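Local coordinates for protein aldehyde dehydrogenase (Trypanosoma brucei, PDB 5MYP) that probably oxidises aldehydes to carboxylic acids with NAD+ as cofactor, as a dimeric enzyme of the aldehyde dehydrogenase family, at residues 57-67 with 125-133; 93-101 with 109-117. All blocks are in the same frame, centred on the assembly; numbering follows the deposited sequence. Where two conformers were deposited one is given.

The two contacts sit on opposite sides of the chain's centre, with their centres about 39 Å apart and their nearest atoms about 16 Å apart. Contact 1 is a buried one: eight of its nine touching residues are shut off from solvent, and helix 54-65 packs there on the loop that follows strand 110-124, through apolar side chains and arginines with one weak hydrogen bond. Contact 2 lies further out and is only partly buried; it joins the end of helix 69-95 and the loop that follows it to the beginning of that same strand, relying instead on backbone pairing, a salt bridge and waters. The second subunit borders contact 2 but does not touch contact 1.

Contact 1 of 2, residues 57-67 with 125-133; sequences FCKAIHRDRRR and GTWNYPLLL
Asn128 O receives a weak hydrogen bond from Arg67 NH2 at 2.9 Å, bent to 128° at the hydrogen; Arg67 was modelled in two conformers, so this bond is doubtful. The CD of Arg65 also approaches this oxygen, at 3.5 Å. Tyr129 CD1 sits above one face of the Arg67 guanidinium, toward its rim; the two planes are inclined by 37°, so this is no parallel stack. Pro130 CD meets the guanidinium edge, while Glu76, on helix 69-95, forms a salt bridge with Arg67 NH1. Arg65, likewise modelled in two conformers, brings NE to within 3.9 Å of Trp127 CE3 at the indole edge; its NH1 bonds to Arg315 O.

Toward the start of helix 54-65 the contact turns apolar. Leu131 CD1 makes a CH-pi contact over the Phe57 ring face, 3.9 Å from the centroid. With CG anti to the backbone N (chi1 -168°), Leu131 sets both methyls against that ring. Ile61 CD1 rests on Leu131 CB, at 4.0 Å.

Asn128 bonds to Gln257, and its side chain lies about 5 Å from that of the predicted nucleophile Cys259, consistent with the oxyanion-hole asparagine of aldehyde dehydrogenases.

Contact 2 of 2, residues 93-101 with 109-117; sequences EYVKPVKPT and DDCELQYEP
Tyr115 turns its ring edge to residues 93-101: Val98 CG2 lies near the ring plane, 4.0 Å from CE2, and Lys96 O is near the same plane, whereas Tyr94 O approaches CD2 obliquely. The backbones form a single antiparallel bridge, the hydrogen-bonded pair Val98 and Leu113, which fastens the extended chain after helix 69-95 to strand 110-124. Val98 N reaches Leu113 O at 2.9 Å and Leu113 N reaches Val98 O at 2.8 Å. Angles of 167° and 169° at the hydrogens show both to be nearly straight, although only the second donor lies in the carbonyl plane.

Lys99 leaves its backbone directed away from the strand, but bends at chi2 (-69°) and chi3 bring the amine back. NZ then forms a salt bridge with Asp110 OD1 at 2.8 Å and a hydrogen bond to Cys111 O, which it meets from above the carbonyl plane. Asp110 OD2 and Glu112 OE1 both pair with Arg461, on the strand 454-461 that flanks this one.

Pro100 CB packs on Leu113 CG at 4.1 Å, and both residues touch the second subunit, so this apolar patch belongs to the dimer interface. Where direct pairing stops, waters take over: water 1 donates to Val95 O at 2.7 Å and accepts from Tyr115 N, and water 2 joins Val95 O to Tyr115 O.

Contact 1 of 2, residues 57-67 with 125-133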
loop_
_atom_site.group_PDB
_atom_site.type_symbol
_atom_site.label_atom_id
_atom_site.label_comp_id
_atom_site.label_asym_id
_atom_site.label_seq_id
_atom_site.Cartn_x
_atom_site.Cartn_y
_atom_site.Cartn_z
ATOM N N PHE A 57 18.299 27.740 7.904
ATOM C CA PHE A 57 17.154 27.099 7.212
ATOM C C PHE A 57 15.946 28.043 7.119
ATOM O O PHE A 57 15.318 28.138 6.065
ATOM C CB PHE A 57 16.729 25.777 7.874
ATOM C CG PHE A 57 17.495 24.570 7.391
ATOM C CD1 PHE A 57 17.555 24.253 6.035
ATOM C CD2 PHE A 57 18.128 23.728 8.301
ATOM C CE1 PHE A 57 18.257 23.139 5.592
ATOM C CE2 PHE A 57 18.826 22.608 7.865
ATOM C CZ PHE A 57 18.886 22.314 6.510
ATOM N N CYS A 58 15.635 28.735 8.216
ATOM C CA CYS A 58 14.566 29.744 8.214
ATOM C C CYS A 58 14.839 30.863 7.204
ATOM O O CYS A 58 13.919 31.319 6.521
ATOM C CB CYS A 58 14.348 30.329 9.613
ATOM S SG CYS A 58 13.625 29.160 10.783
ATOM N N LYS A 59 16.102 31.282 7.103
ATOM C CA LYS A 59 16.514 32.293 6.118
ATOM C C LYS A 59 16.396 31.796 4.674
ATOM O O LYS A 59 15.958 32.544 3.798
ATOM C CB LYS A 59 17.950 32.760 6.390
ATOM C CG LYS A 59 18.099 33.576 7.665
ATOM C CD LYS A 59 17.758 35.041 7.434
ATOM C CE LYS A 59 18.934 35.802 6.827
ATOM N NZ LYS A 59 18.673 37.266 6.698
ATOM N N ALA A 60 16.798 30.547 4.431
ATOM C CA ALA A 60 16.685 29.943 3.093
ATOM C C ALA A 60 15.220 29.765 2.690
ATOM O O ALA A 60 14.837 30.050 1.544
ATOM C CB ALA A 60 17.407 28.604 3.046
ATOM N N ILE A 61 14.412 29.285 3.635
ATOM C CA ILE A 61 12.971 29.136 3.425
ATOM C C ILE A 61 12.314 30.510 3.219
ATOM O O ILE A 61 11.423 30.650 2.375
ATOM C CB ILE A 61 12.316 28.322 4.572
ATOM C CG1 ILE A 61 12.765 26.853 4.477
ATOM C CG2 ILE A 61 10.788 28.415 4.531
ATOM C CD1 ILE A 61 12.636 26.076 5.772
ATOM N N HIS A 62 12.773 31.516 3.962
ATOM C CA HIS A 62 12.325 32.893 3.745
ATOM C C HIS A 62 12.668 33.402 2.336
ATOM O O HIS A 62 11.854 34.078 1.708
ATOM C CB HIS A 62 12.919 33.842 4.785
ATOM C CG HIS A 62 12.532 35.266 4.570
ATOM N ND1 HIS A 62 11.359 35.792 5.067
ATOM C CD2 HIS A 62 13.125 36.257 3.866
ATOM C CE1 HIS A 62 11.261 37.054 4.699
ATOM N NE2 HIS A 62 12.318 37.362 3.969
ATOM N N ARG A 63 13.870 33.095 1.855
ATOM C CA ARG A 63 14.271 33.483 0.504
ATOM C C ARG A 63 13.372 32.833 -0.559
ATOM O O ARG A 63 12.941 33.497 -1.499
ATOM C CB ARG A 63 15.738 33.124 0.256
ATOM C CG ARG A 63 16.343 33.745 -0.990
ATOM C CD ARG A 63 17.838 33.462 -1.038
ATOM N NE ARG A 63 18.455 33.917 -2.283
ATOM C CZ ARG A 63 19.737 33.734 -2.605
ATOM N NH1 ARG A 63 20.194 34.190 -3.771
ATOM N NH2 ARG A 63 20.568 33.098 -1.778
ATOM N N ASP A 64 13.080 31.544 -0.384
ATOM C CA ASP A 64 12.220 30.801 -1.316
ATOM C C ASP A 64 10.738 31.183 -1.251
ATOM O O ASP A 64 10.118 31.401 -2.291
ATOM C CB ASP A 64 12.335 29.284 -1.075
ATOM C CG ASP A 64 13.694 28.715 -1.463
ATOM O OD1 ASP A 64 14.355 29.244 -2.381
ATOM O OD2 ASP A 64 14.099 27.707 -0.850
ATOM N N ARG A 65 10.191 31.258 -0.036
ATOM C CA ARG A 65 8.739 31.397 0.183
ATOM C C ARG A 65 8.273 32.772 0.682
ATOM O O ARG A 65 7.072 33.050 0.659
ATOM C CB ARG A 65 8.276 30.340 1.190
ATOM C CG ARG A 65 8.538 28.900 0.766
ATOM C CD ARG A 65 7.435 28.351 -0.128
ATOM N NE ARG A 65 7.262 29.133 -1.346
ATOM C CZ ARG A 65 6.327 30.064 -1.504
ATOM N NH1 ARG A 65 6.254 30.735 -2.632
ATOM N NH2 ARG A 65 5.470 30.330 -0.532
ATOM N N ARG A 66 9.209 33.623 1.107
ATOM C CA ARG A 66 8.892 34.845 1.891
ATOM C C ARG A 66 8.057 34.531 3.146
ATOM O O ARG A 66 7.224 35.338 3.585
ATOM C CB ARG A 66 8.234 35.932 1.033
ATOM C CG ARG A 66 8.424 37.343 1.592
ATOM C CD ARG A 66 7.913 38.400 0.637
ATOM N NE ARG A 66 6.469 38.281 0.430
ATOM C CZ ARG A 66 5.802 38.653 -0.664
ATOM N NH1 ARG A 66 6.423 39.183 -1.715
ATOM N NH2 ARG A 66 4.484 38.481 -0.706
ATOM N N ARG A 67 8.298 33.350 3.714
ATOM C CA ARG A 67 7.604 32.889 4.901
ATOM C C ARG A 67 8.384 33.387 6.116
ATOM O O ARG A 67 9.616 33.300 6.145
ATOM C CB ARG A 67 7.515 31.361 4.863
ATOM C CG ARG A 67 6.737 30.737 6.003
ATOM C CD ARG A 67 5.788 29.638 5.530
ATOM N NE ARG A 67 6.341 28.702 4.548
ATOM C CZ ARG A 67 7.213 27.740 4.826
ATOM N NH1 ARG A 67 7.684 27.600 6.054
ATOM N NH2 ARG A 67 7.631 26.929 3.864
ATOM N N GLY A 125 10.711 15.480 -2.997
ATOM C CA GLY A 125 10.179 16.583 -2.207
ATOM C C GLY A 125 9.343 17.542 -3.024
ATOM O O GLY A 125 9.281 17.450 -4.252
ATOM N N THR A 126 8.693 18.463 -2.325
ATOM C CA THR A 126 7.933 19.532 -2.956
ATOM C C THR A 126 8.430 20.882 -2.416
ATOM O O THR A 126 9.262 20.934 -1.501
ATOM C CB THR A 126 6.403 19.325 -2.788
ATOM O OG1 THR A 126 5.697 20.327 -3.528
ATOM C CG2 THR A 126 5.975 19.362 -1.323
ATOM N N TRP A 127 7.920 21.960 -2.997
ATOM C CA TRP A 127 8.461 23.313 -2.780
ATOM C C TRP A 127 7.795 24.115 -1.656
ATOM O O TRP A 127 8.397 25.059 -1.149
ATOM C CB TRP A 127 8.411 24.138 -4.079
ATOM C CG TRP A 127 7.055 24.221 -4.703
ATOM C CD1 TRP A 127 6.562 23.429 -5.699
ATOM C CD2 TRP A 127 6.008 25.131 -4.360
ATOM N NE1 TRP A 127 5.278 23.797 -6.006
ATOM C CE2 TRP A 127 4.910 24.838 -5.197
ATOM C CE3 TRP A 127 5.894 26.178 -3.434
ATOM C CZ2 TRP A 127 3.712 25.554 -5.136
ATOM C CZ3 TRP A 127 4.696 26.882 -3.363
ATOM C CH2 TRP A 127 3.623 26.565 -4.210
ATOM N N ASN A 128 6.561 23.766 -1.288
ATOM C CA ASN A 128 5.748 24.627 -0.408
ATOM C C ASN A 128 6.188 24.593 1.065
ATOM O O ASN A 128 6.170 25.625 1.742
ATOM C CB ASN A 128 4.241 24.337 -0.573
ATOM C CG ASN A 128 3.833 22.962 -0.078
ATOM O OD1 ASN A 128 4.605 22.011 -0.149
ATOM N ND2 ASN A 128 2.608 22.851 0.417
ATOM N N TYR A 129 6.577 23.412 1.548
ATOM C CA TYR A 129 7.262 23.261 2.838
ATOM C C TYR A 129 8.493 22.404 2.553
ATOM O O TYR A 129 8.481 21.194 2.776
ATOM C CB TYR A 129 6.341 22.641 3.887
ATOM C CG TYR A 129 5.153 23.523 4.188
ATOM C CD1 TYR A 129 5.220 24.521 5.165
ATOM C CD2 TYR A 129 3.971 23.385 3.472
ATOM C CE1 TYR A 129 4.132 25.340 5.425
ATOM C CE2 TYR A 129 2.877 24.198 3.724
ATOM C CZ TYR A 129 2.955 25.173 4.698
ATOM O OH TYR A 129 1.861 25.979 4.940
ATOM N N PRO A 130 9.553 23.038 2.016
ATOM C CA PRO A 130 10.635 22.300 1.369
ATOM C C PRO A 130 11.587 21.552 2.299
ATOM O O PRO A 130 12.313 20.683 1.817
ATOM C CB PRO A 130 11.375 23.388 0.585
ATOM C CG PRO A 130 11.144 24.633 1.369
ATOM C CD PRO A 130 9.786 24.497 1.983
ATOM N N LEU A 131 11.598 21.880 3.593
ATOM C CA LEU A 131 12.399 21.133 4.563
ATOM C C LEU A 131 11.580 19.994 5.171
ATOM O O LEU A 131 12.023 18.847 5.182
ATOM C CB LEU A 131 12.931 22.059 5.661
ATOM C CG LEU A 131 14.007 21.464 6.578
ATOM C CD1 LEU A 131 15.256 21.099 5.787
ATOM C CD2 LEU A 131 14.335 22.424 7.716
ATOM N N LEU A 132 10.386 20.317 5.667
ATOM C CA LEU A 132 9.488 19.324 6.269
ATOM C C LEU A 132 9.205 18.149 5.336
ATOM O O LEU A 132 9.351 16.993 5.726
ATOM C CB LEU A 132 8.157 19.971 6.662
ATOM C CG LEU A 132 7.119 19.081 7.354
ATOM C CD1 LEU A 132 7.583 18.731 8.756
ATOM C CD2 LEU A 132 5.756 19.762 7.379
ATOM N N LEU A 133 8.816 18.455 4.102
ATOM C CA LEU A 133 8.311 17.430 3.188
ATOM C C LEU A 133 9.398 16.676 2.415
ATOM O O LEU A 133 9.081 15.824 1.581
ATOM C CB LEU A 133 7.258 18.038 2.251
ATOM C CG LEU A 133 6.060 18.653 2.988
ATOM C CD1 LEU A 133 5.078 19.263 1.999
ATOM C CD2 LEU A 133 5.352 17.643 3.882
#

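Contact 2 of 2, residues 93-101 with 109-117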
loop_
_atom_site.group_PDB
_atom_site.type_symbol
_atom_site.label_atom_id
_atom_site.label_comp_id
_atom_site.label_asym_id
_atom_site.label_seq_id
_atom_site.Cartn_x
_atom_site.Cartn_y
_atom_site.Cartn_z
ATOM N N GLU A 93 10.465 -0.261 20.376
ATOM C CA GLU A 93 9.086 -0.767 20.366
ATOM C C GLU A 93 8.673 -1.191 18.953
ATOM O O GLU A 93 8.109 -2.268 18.769
ATOM C CB GLU A 93 8.111 0.288 20.901
ATOM C CG GLU A 93 6.678 -0.199 21.103
ATOM C CD GLU A 93 5.695 0.926 21.384
ATOM O OE1 GLU A 93 6.120 1.990 21.876
ATOM O OE2 GLU A 93 4.486 0.752 21.116
ATOM N N TYR A 94 8.963 -0.345 17.963
ATOM C CA TYR A 94 8.515 -0.591 16.588
ATOM C C TYR A 94 9.183 -1.801 15.926
ATOM O O TYR A 94 8.530 -2.521 15.170
ATOM C CB TYR A 94 8.692 0.669 15.726
ATOM C CG TYR A 94 7.887 1.893 16.160
ATOM C CD1 TYR A 94 6.754 1.778 16.985
ATOM C CD2 TYR A 94 8.239 3.174 15.719
ATOM C CE1 TYR A 94 6.029 2.893 17.369
ATOM C CE2 TYR A 94 7.505 4.295 16.100
ATOM C CZ TYR A 94 6.401 4.138 16.924
ATOM O OH TYR A 94 5.658 5.217 17.318
ATOM N N VAL A 95 10.460 -2.038 16.218
ATOM C CA VAL A 95 11.190 -3.158 15.607
ATOM C C VAL A 95 10.791 -4.556 16.116
ATOM O O VAL A 95 11.047 -5.542 15.432
ATOM C CB VAL A 95 12.730 -2.996 15.721
ATOM C CG1 VAL A 95 13.206 -1.761 14.965
ATOM C CG2 VAL A 95 13.198 -2.966 17.172
ATOM N N LYS A 96 10.177 -4.641 17.301
ATOM C CA LYS A 96 9.899 -5.936 17.933
ATOM C C LYS A 96 8.807 -6.710 17.185
ATOM O O LYS A 96 7.890 -6.096 16.648
ATOM C CB LYS A 96 9.511 -5.766 19.411
ATOM C CG LYS A 96 8.078 -5.353 19.684
ATOM C CD LYS A 96 7.922 -4.766 21.085
ATOM C CE LYS A 96 6.453 -4.653 21.460
ATOM N NZ LYS A 96 6.218 -3.801 22.655
ATOM N N PRO A 97 8.908 -8.053 17.154
ATOM C CA PRO A 97 7.835 -8.837 16.538
ATOM C C PRO A 97 6.504 -8.712 17.281
ATOM O O PRO A 97 6.497 -8.562 18.500
ATOM C CB PRO A 97 8.348 -10.288 16.618
ATOM C CG PRO A 97 9.812 -10.175 16.806
ATOM C CD PRO A 97 10.020 -8.919 17.591
ATOM N N VAL A 98 5.410 -8.762 16.531
ATOM C CA VAL A 98 4.048 -8.764 17.068
ATOM C C VAL A 98 3.505 -10.198 17.035
ATOM O O VAL A 98 3.753 -10.937 16.074
ATOM C CB VAL A 98 3.134 -7.825 16.237
ATOM C CG1 VAL A 98 1.671 -7.939 16.652
ATOM C CG2 VAL A 98 3.607 -6.382 16.356
ATOM N N LYS A 99 2.775 -10.580 18.082
ATOM C CA LYS A 99 2.128 -11.886 18.159
ATOM C C LYS A 99 0.687 -11.758 17.647
ATOM O O LYS A 99 -0.164 -11.207 18.350
ATOM C CB LYS A 99 2.139 -12.415 19.602
ATOM C CG LYS A 99 3.524 -12.571 20.220
ATOM C CD LYS A 99 4.349 -13.690 19.596
ATOM C CE LYS A 99 3.939 -15.065 20.098
ATOM N NZ LYS A 99 4.493 -16.148 19.227
ATOM N N PRO A 100 0.405 -12.248 16.424
ATOM C CA PRO A 100 -0.942 -12.094 15.872
ATOM C C PRO A 100 -1.981 -13.003 16.533
ATOM O O PRO A 100 -1.633 -14.038 17.097
ATOM C CB PRO A 100 -0.765 -12.502 14.411
ATOM C CG PRO A 100 0.308 -13.526 14.453
ATOM C CD PRO A 100 1.247 -13.074 15.542
ATOM N N THR A 101 -3.243 -12.599 16.440
ATOM C CA THR A 101 -4.366 -13.397 16.922
ATOM C C THR A 101 -4.622 -14.531 15.932
ATOM O O THR A 101 -4.999 -14.278 14.778
ATOM C CB THR A 101 -5.636 -12.534 17.072
ATOM O OG1 THR A 101 -5.374 -11.467 17.990
ATOM C CG2 THR A 101 -6.819 -13.367 17.579
ATOM N N ASP A 109 0.275 -23.495 16.392
ATOM C CA ASP A 109 1.660 -23.183 16.008
ATOM C C ASP A 109 2.144 -21.871 16.620
ATOM O O ASP A 109 1.350 -21.086 17.147
ATOM C CB ASP A 109 1.789 -23.130 14.482
ATOM C CG ASP A 109 1.405 -24.433 13.818
ATOM O OD1 ASP A 109 1.822 -25.505 14.309
ATOM O OD2 ASP A 109 0.690 -24.390 12.796
ATOM N N ASP A 110 3.456 -21.665 16.558
ATOM C CA ASP A 110 4.098 -20.449 17.050
ATOM C C ASP A 110 4.237 -19.454 15.896
ATOM O O ASP A 110 5.093 -19.636 15.017
ATOM C CB ASP A 110 5.471 -20.790 17.647
ATOM C CG ASP A 110 6.312 -19.552 17.956
ATOM O OD1 ASP A 110 5.744 -18.561 18.467
ATOM O OD2 ASP A 110 7.535 -19.570 17.692
ATOM N N CYS A 111 3.408 -18.405 15.907
ATOM C CA CYS A 111 3.389 -17.396 14.831
ATOM C C CYS A 111 3.814 -15.997 15.299
ATOM O O CYS A 111 3.544 -15.609 16.435
ATOM C CB CYS A 111 1.994 -17.339 14.202
ATOM S SG CYS A 111 1.492 -18.899 13.432
ATOM N N GLU A 112 4.461 -15.255 14.398
ATOM C CA GLU A 112 4.957 -13.895 14.639
ATOM C C GLU A 112 4.830 -13.040 13.383
ATOM O O GLU A 112 4.890 -13.568 12.272
ATOM C CB GLU A 112 6.447 -13.926 14.985
ATOM C CG GLU A 112 6.796 -14.269 16.417
ATOM C CD GLU A 112 8.296 -14.119 16.680
ATOM O OE1 GLU A 112 9.082 -13.906 15.726
ATOM O OE2 GLU A 112 8.705 -14.222 17.848
ATOM N N LEU A 113 4.666 -11.732 13.570
ATOM C CA LEU A 113 4.789 -10.756 12.486
ATOM C C LEU A 113 6.050 -9.936 12.750
ATOM O O LEU A 113 6.093 -9.144 13.692
ATOM C CB LEU A 113 3.555 -9.853 12.417
ATOM C CG LEU A 113 2.196 -10.557 12.349
ATOM C CD1 LEU A 113 1.075 -9.531 12.253
ATOM C CD2 LEU A 113 2.127 -11.543 11.195
ATOM N N GLN A 114 7.090 -10.170 11.952
ATOM C CA GLN A 114 8.364 -9.454 12.078
ATOM C C GLN A 114 8.369 -8.278 11.111
ATOM O O GLN A 114 7.654 -8.298 10.109
ATOM C CB GLN A 114 9.547 -10.384 11.777
ATOM C CG GLN A 114 9.677 -11.576 12.726
ATOM C CD GLN A 114 10.858 -12.482 12.402
ATOM O OE1 GLN A 114 11.609 -12.243 11.450
ATOM N NE2 GLN A 114 11.027 -13.538 13.198
ATOM N N TYR A 115 9.160 -7.254 11.413
ATOM C CA TYR A 115 9.335 -6.105 10.524
ATOM C C TYR A 115 10.755 -6.096 10.005
ATOM O O TYR A 115 11.691 -6.235 10.784
ATOM C CB TYR A 115 9.027 -4.801 11.260
ATOM C CG TYR A 115 7.578 -4.700 11.640
ATOM C CD1 TYR A 115 6.649 -4.152 10.760
ATOM C CD2 TYR A 115 7.122 -5.192 12.865
ATOM C CE1 TYR A 115 5.305 -4.068 11.097
ATOM C CE2 TYR A 115 5.780 -5.113 13.212
ATOM C CZ TYR A 115 4.880 -4.548 12.327
ATOM O OH TYR A 115 3.556 -4.465 12.677
ATOM N N GLU A 116 10.915 -5.947 8.688
ATOM C CA GLU A 116 12.239 -5.878 8.069
ATOM C C GLU A 116 12.351 -4.663 7.143
ATOM O O GLU A 116 11.338 -4.200 6.602
ATOM C CB GLU A 116 12.560 -7.170 7.300
ATOM C CG GLU A 116 11.614 -7.493 6.150
ATOM C CD GLU A 116 12.063 -8.667 5.290
ATOM O OE1 GLU A 116 13.112 -9.283 5.571
ATOM O OE2 GLU A 116 11.358 -8.974 4.305
ATOM N N PRO A 117 13.579 -4.142 6.950
ATOM C CA PRO A 117 13.765 -3.058 5.978
ATOM C C PRO A 117 13.436 -3.477 4.543
ATOM O O PRO A 117 13.473 -4.665 4.228
ATOM C CB PRO A 117 15.256 -2.719 6.098
ATOM C CG PRO A 117 15.679 -3.248 7.419
ATOM C CD PRO A 117 14.823 -4.445 7.680
HETATM O O HOH W 1 10.423 -7.727 13.957
HETATM O O HOH W 2 12.493 -4.953 12.984
#